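Local atomic coordinates of DUF6844 domain-containing protein (Francisella tularensis subsp. tularensis, PDB entry 4QVR), a protein that is of unknown function, carries a DUF6844 family domain and is probably exported from the cytoplasm. Residues Y115-V127 with D262-S274. Residues are numbered along the deposited sequence; the frame is centred on the assembly and turned at random. Where two conformers were deposited one is given.
Sequences YDYVGSAIGTASV and DGNAAIGVVVIYS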
loop_
_atom_site.group_PDB
_atom_site.type_symbol
_atom_site.label_atom_id
_atom_site.label_comp_id
_atom_site.label_asym_id
_atom_site.label_seq_id
_atom_site.Cartn_x
_atom_site.Cartn_y
_atom_site.Cartn_z
ATOM N N TYR A 115 16.499 0.301 4.833
ATOM C CA TYR A 115 15.271 0.447 5.652
ATOM C C TYR A 115 15.143 -0.670 6.664
ATOM O O TYR A 115 15.655 -1.770 6.442
ATOM C CB TYR A 115 14.033 0.526 4.756
ATOM C CG TYR A 115 14.159 1.633 3.765
ATOM C CD1 TYR A 115 13.969 2.960 4.153
ATOM C CD2 TYR A 115 14.500 1.377 2.437
ATOM C CE1 TYR A 115 14.119 4.000 3.248
ATOM C CE2 TYR A 115 14.637 2.407 1.523
ATOM C CZ TYR A 115 14.453 3.712 1.936
ATOM O OH TYR A 115 14.597 4.744 1.044
ATOM N N ASP A 116 14.475 -0.386 7.786
ATOM C CA ASP A 116 14.295 -1.393 8.848
ATOM C C ASP A 116 13.363 -2.514 8.428
ATOM O O ASP A 116 13.414 -3.613 8.979
ATOM C CB ASP A 116 13.743 -0.781 10.132
ATOM C CG ASP A 116 14.688 0.228 10.772
ATOM O OD1 ASP A 116 15.935 0.175 10.554
ATOM O OD2 ASP A 116 14.160 1.067 11.530
ATOM N N TYR A 117 12.494 -2.243 7.473
ATOM C CA TYR A 117 11.597 -3.285 6.986
ATOM C C TYR A 117 11.380 -3.106 5.490
ATOM O O TYR A 117 11.142 -1.990 5.026
ATOM C CB TYR A 117 10.249 -3.247 7.732
ATOM C CG TYR A 117 9.210 -4.237 7.209
ATOM C CD1 TYR A 117 8.434 -3.921 6.113
ATOM C CD2 TYR A 117 9.060 -5.477 7.779
ATOM C CE1 TYR A 117 7.518 -4.817 5.591
ATOM C CE2 TYR A 117 8.135 -6.385 7.286
ATOM C CZ TYR A 117 7.365 -6.045 6.200
ATOM O OH TYR A 117 6.452 -6.926 5.713
ATOM N N VAL A 118 11.462 -4.214 4.758
ATOM C CA VAL A 118 11.194 -4.227 3.330
ATOM C C VAL A 118 10.311 -5.419 3.076
ATOM O O VAL A 118 10.610 -6.531 3.508
ATOM C CB VAL A 118 12.484 -4.350 2.483
ATOM C CG1 VAL A 118 12.158 -4.296 0.989
ATOM C CG2 VAL A 118 13.448 -3.235 2.811
ATOM N N GLY A 119 9.232 -5.195 2.347
ATOM C CA GLY A 119 8.295 -6.246 2.049
ATOM C C GLY A 119 7.861 -6.219 0.598
ATOM O O GLY A 119 8.044 -5.242 -0.126
ATOM N N SER A 120 7.318 -7.324 0.160
ATOM C CA SER A 120 6.789 -7.394 -1.184
ATOM C C SER A 120 5.505 -8.260 -1.200
ATOM O O SER A 120 5.338 -9.160 -0.359
ATOM C CB SER A 120 7.861 -7.913 -2.136
ATOM O OG SER A 120 8.259 -9.208 -1.800
ATOM N N ALA A 121 4.583 -7.939 -2.110
ATOM C CA ALA A 121 3.318 -8.679 -2.255
ATOM C C ALA A 121 2.777 -8.565 -3.655
ATOM O O ALA A 121 3.076 -7.661 -4.396
ATOM C CB ALA A 121 2.262 -8.196 -1.271
ATOM N N ILE A 122 1.966 -9.536 -4.012
ATOM C CA ILE A 122 1.416 -9.617 -5.322
ATOM C C ILE A 122 -0.074 -9.704 -5.210
ATOM O O ILE A 122 -0.572 -10.230 -4.244
ATOM C CB ILE A 122 1.931 -10.911 -5.948
ATOM C CG1 ILE A 122 3.412 -10.767 -6.245
ATOM C CG2 ILE A 122 1.127 -11.320 -7.192
ATOM C CD1 ILE A 122 4.043 -12.074 -6.685
ATOM N N GLY A 123 -0.768 -9.172 -6.205
ATOM C CA GLY A 123 -2.209 -9.286 -6.312
ATOM C C GLY A 123 -2.467 -9.579 -7.788
ATOM O O GLY A 123 -1.635 -9.202 -8.641
ATOM N N THR A 124 -3.563 -10.300 -8.082
ATOM C CA THR A 124 -3.967 -10.655 -9.459
ATOM C C THR A 124 -5.485 -10.543 -9.664
ATOM O O THR A 124 -6.262 -10.756 -8.750
ATOM C CB THR A 124 -3.569 -12.096 -9.840
ATOM O OG1 THR A 124 -4.313 -13.040 -9.048
ATOM C CG2 THR A 124 -2.077 -12.303 -9.632
ATOM N N ALA A 125 -5.892 -10.255 -10.891
ATOM C CA ALA A 125 -7.297 -10.092 -11.228
ATOM C C ALA A 125 -7.455 -10.595 -12.616
ATOM O O ALA A 125 -6.500 -10.541 -13.378
ATOM C CB ALA A 125 -7.703 -8.638 -11.169
ATOM N N SER A 126 -8.648 -11.087 -12.962
ATOM C CA SER A 126 -8.875 -11.604 -14.320
ATOM C C SER A 126 -9.130 -10.434 -15.211
ATOM O O SER A 126 -9.526 -9.373 -14.727
ATOM C CB SER A 126 -10.096 -12.517 -14.368
ATOM O OG SER A 126 -10.019 -13.480 -13.338
ATOM N N VAL A 127 -8.861 -10.606 -16.500
ATOM C CA VAL A 127 -9.191 -9.582 -17.498
ATOM C C VAL A 127 -10.246 -10.223 -18.395
ATOM O O VAL A 127 -10.425 -11.446 -18.336
ATOM C CB VAL A 127 -7.991 -9.144 -18.361
ATOM C CG1 VAL A 127 -6.922 -8.512 -17.512
ATOM C CG2 VAL A 127 -7.431 -10.307 -19.172
ATOM N N ASP A 262 -1.723 -15.557 -18.710
ATOM C CA ASP A 262 -2.819 -16.482 -18.562
ATOM C C ASP A 262 -4.151 -15.824 -18.277
ATOM O O ASP A 262 -4.854 -16.208 -17.350
ATOM C CB ASP A 262 -2.458 -17.464 -17.441
ATOM C CG ASP A 262 -1.189 -18.257 -17.757
ATOM O OD1 ASP A 262 -1.160 -18.932 -18.828
ATOM O OD2 ASP A 262 -0.234 -18.210 -16.938
ATOM N N GLY A 263 -4.500 -14.823 -19.067
ATOM C CA GLY A 263 -5.772 -14.134 -18.872
ATOM C C GLY A 263 -5.876 -13.265 -17.619
ATOM O O GLY A 263 -6.971 -12.825 -17.281
ATOM N N ASN A 264 -4.761 -13.013 -16.935
ATOM C CA ASN A 264 -4.757 -12.150 -15.739
ATOM C C ASN A 264 -3.822 -11.004 -15.816
ATOM O O ASN A 264 -2.891 -10.980 -16.636
ATOM C CB ASN A 264 -4.306 -12.937 -14.508
ATOM C CG ASN A 264 -5.292 -14.004 -14.112
ATOM O OD1 ASN A 264 -6.497 -13.744 -13.980
ATOM N ND2 ASN A 264 -4.792 -15.211 -13.907
ATOM N N ALA A 265 -4.057 -10.047 -14.923
ATOM C CA ALA A 265 -3.164 -8.938 -14.742
ATOM C C ALA A 265 -2.659 -9.157 -13.327
ATOM O O ALA A 265 -3.444 -9.388 -12.427
ATOM C CB ALA A 265 -3.881 -7.612 -14.855
ATOM N N ALA A 266 -1.355 -9.109 -13.139
ATOM C CA ALA A 266 -0.754 -9.322 -11.845
ATOM C C ALA A 266 0.140 -8.114 -11.524
ATOM O O ALA A 266 0.904 -7.613 -12.396
ATOM C CB ALA A 266 0.074 -10.595 -11.864
ATOM N N ILE A 267 0.018 -7.624 -10.306
ATOM C CA ILE A 267 0.813 -6.485 -9.857
ATOM C C ILE A 267 1.664 -6.875 -8.640
ATOM O O ILE A 267 1.175 -7.524 -7.723
ATOM C CB ILE A 267 -0.110 -5.324 -9.376
ATOM C CG1 ILE A 267 -0.946 -4.709 -10.502
ATOM C CG2 ILE A 267 0.677 -4.223 -8.713
ATOM C CD1 ILE A 267 -0.191 -3.840 -11.472
ATOM N N GLY A 268 2.918 -6.423 -8.603
ATOM C CA GLY A 268 3.767 -6.633 -7.449
ATOM C C GLY A 268 4.095 -5.262 -6.871
ATOM O O GLY A 268 4.204 -4.275 -7.592
ATOM N N VAL A 269 4.184 -5.172 -5.563
ATOM C CA VAL A 269 4.509 -3.901 -4.930
ATOM C C VAL A 269 5.575 -4.200 -3.894
ATOM O O VAL A 269 5.536 -5.236 -3.236
ATOM C CB VAL A 269 3.271 -3.223 -4.310
ATOM C CG1 VAL A 269 2.632 -4.120 -3.277
ATOM C CG2 VAL A 269 3.632 -1.862 -3.678
ATOM N N VAL A 270 6.586 -3.344 -3.872
ATOM C CA VAL A 270 7.657 -3.415 -2.908
ATOM C C VAL A 270 7.388 -2.236 -1.992
ATOM O O VAL A 270 7.234 -1.115 -2.468
ATOM C CB VAL A 270 9.040 -3.236 -3.588
ATOM C CG1 VAL A 270 10.163 -3.095 -2.553
ATOM C CG2 VAL A 270 9.354 -4.412 -4.480
ATOM N N VAL A 271 7.311 -2.496 -0.689
ATOM C CA VAL A 271 7.103 -1.441 0.315
ATOM C C VAL A 271 8.295 -1.372 1.309
ATOM O O VAL A 271 9.022 -2.355 1.494
ATOM C CB VAL A 271 5.790 -1.621 1.113
ATOM C CG1 VAL A 271 4.540 -1.542 0.215
ATOM C CG2 VAL A 271 5.783 -2.915 1.938
ATOM N N ILE A 272 8.506 -0.188 1.898
ATOM C CA ILE A 272 9.526 0.010 2.904
ATOM C C ILE A 272 8.857 0.713 4.073
ATOM O O ILE A 272 7.872 1.397 3.879
ATOM C CB ILE A 272 10.654 0.942 2.441
ATOM C CG1 ILE A 272 10.078 2.342 2.222
ATOM C CG2 ILE A 272 11.344 0.354 1.237
ATOM C CD1 ILE A 272 11.047 3.369 1.750
ATOM N N TYR A 273 9.385 0.521 5.280
ATOM C CA TYR A 273 8.890 1.217 6.447
ATOM C C TYR A 273 9.889 2.281 6.849
ATOM O O TYR A 273 11.085 2.019 6.872
ATOM C CB TYR A 273 8.697 0.298 7.655
ATOM C CG TYR A 273 8.260 1.112 8.859
ATOM C CD1 TYR A 273 6.958 1.529 8.990
ATOM C CD2 TYR A 273 9.169 1.503 9.843
ATOM C CE1 TYR A 273 6.548 2.299 10.075
ATOM C CE2 TYR A 273 8.766 2.254 10.938
ATOM C CZ TYR A 273 7.444 2.662 11.036
ATOM O OH TYR A 273 7.022 3.440 12.100
ATOM N N SER A 274 9.395 3.455 7.223
ATOM C CA SER A 274 10.253 4.550 7.661
ATOM C C SER A 274 9.639 5.332 8.810
ATOM O O SER A 274 8.574 5.916 8.646
ATOM C CB SER A 274 10.534 5.524 6.507
ATOM O OG SER A 274 11.047 6.772 7.006
#
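Ile-272 packs on the ring of Tyr-115, its CD1 methyl 3.5 Å from the ring centroid and only 16° off the ring normal, a CH-pi contact over one face. Both branches of the isoleucine take part: CD1 lies over that face near Tyr-115 CZ and CE1, displaced toward the rim, and Ile-272 CG2 is 3.5 Å from Tyr-115 CD2. With CG1 held between its backbone N and carbonyl carbon (chi1 65°) and the chain then extended, the Ile-272 side chain runs obliquely across the ring, CB near Tyr-115 CG and CD1 near Tyr-115 CZ. Leu-73 of helix 67-78 touches both residues. Tyr-273 turns to the other face of the sheet and meets Tyr-117 at the root, CB to CB 3.9 Å; from there the rings separate, and each packs on Tyr-153 of helix 134-159, while the Tyr-273 hydroxyl is hydrogen-bonded to Asp-275.

Beyond this end, strands 117-126 and 264-273 form an antiparallel pair in a three-stranded sheet. Strand 264-273 is central, with 251-261 on its other edge, and 117-126 is an outer strand brought in from far earlier in the chain. Paired backbone bonds join Gly-119 to Val-271, Ala-121 to Val-269, Gly-123 to Ile-267 and Ala-125 to Ala-265. After Tyr-117, strand 117-126 puts only Gly-119, Ala-121, Gly-123 and Ala-125 on the face that Tyr-273 shares, and Ala-121 and Val-269 there pack against helix 134-159. On the face bearing Val-118, Ile-122 meets helix 94-108. Past the last bridge, Val-127 N donates to Gly-263 O at 3.0 Å, and the Val-127 side chain lies beside Gly-263 and Ala-265: its CG2 is 3.2 Å from that same Gly-263 O, and its CG1 4.1 Å from Ala-265 CB.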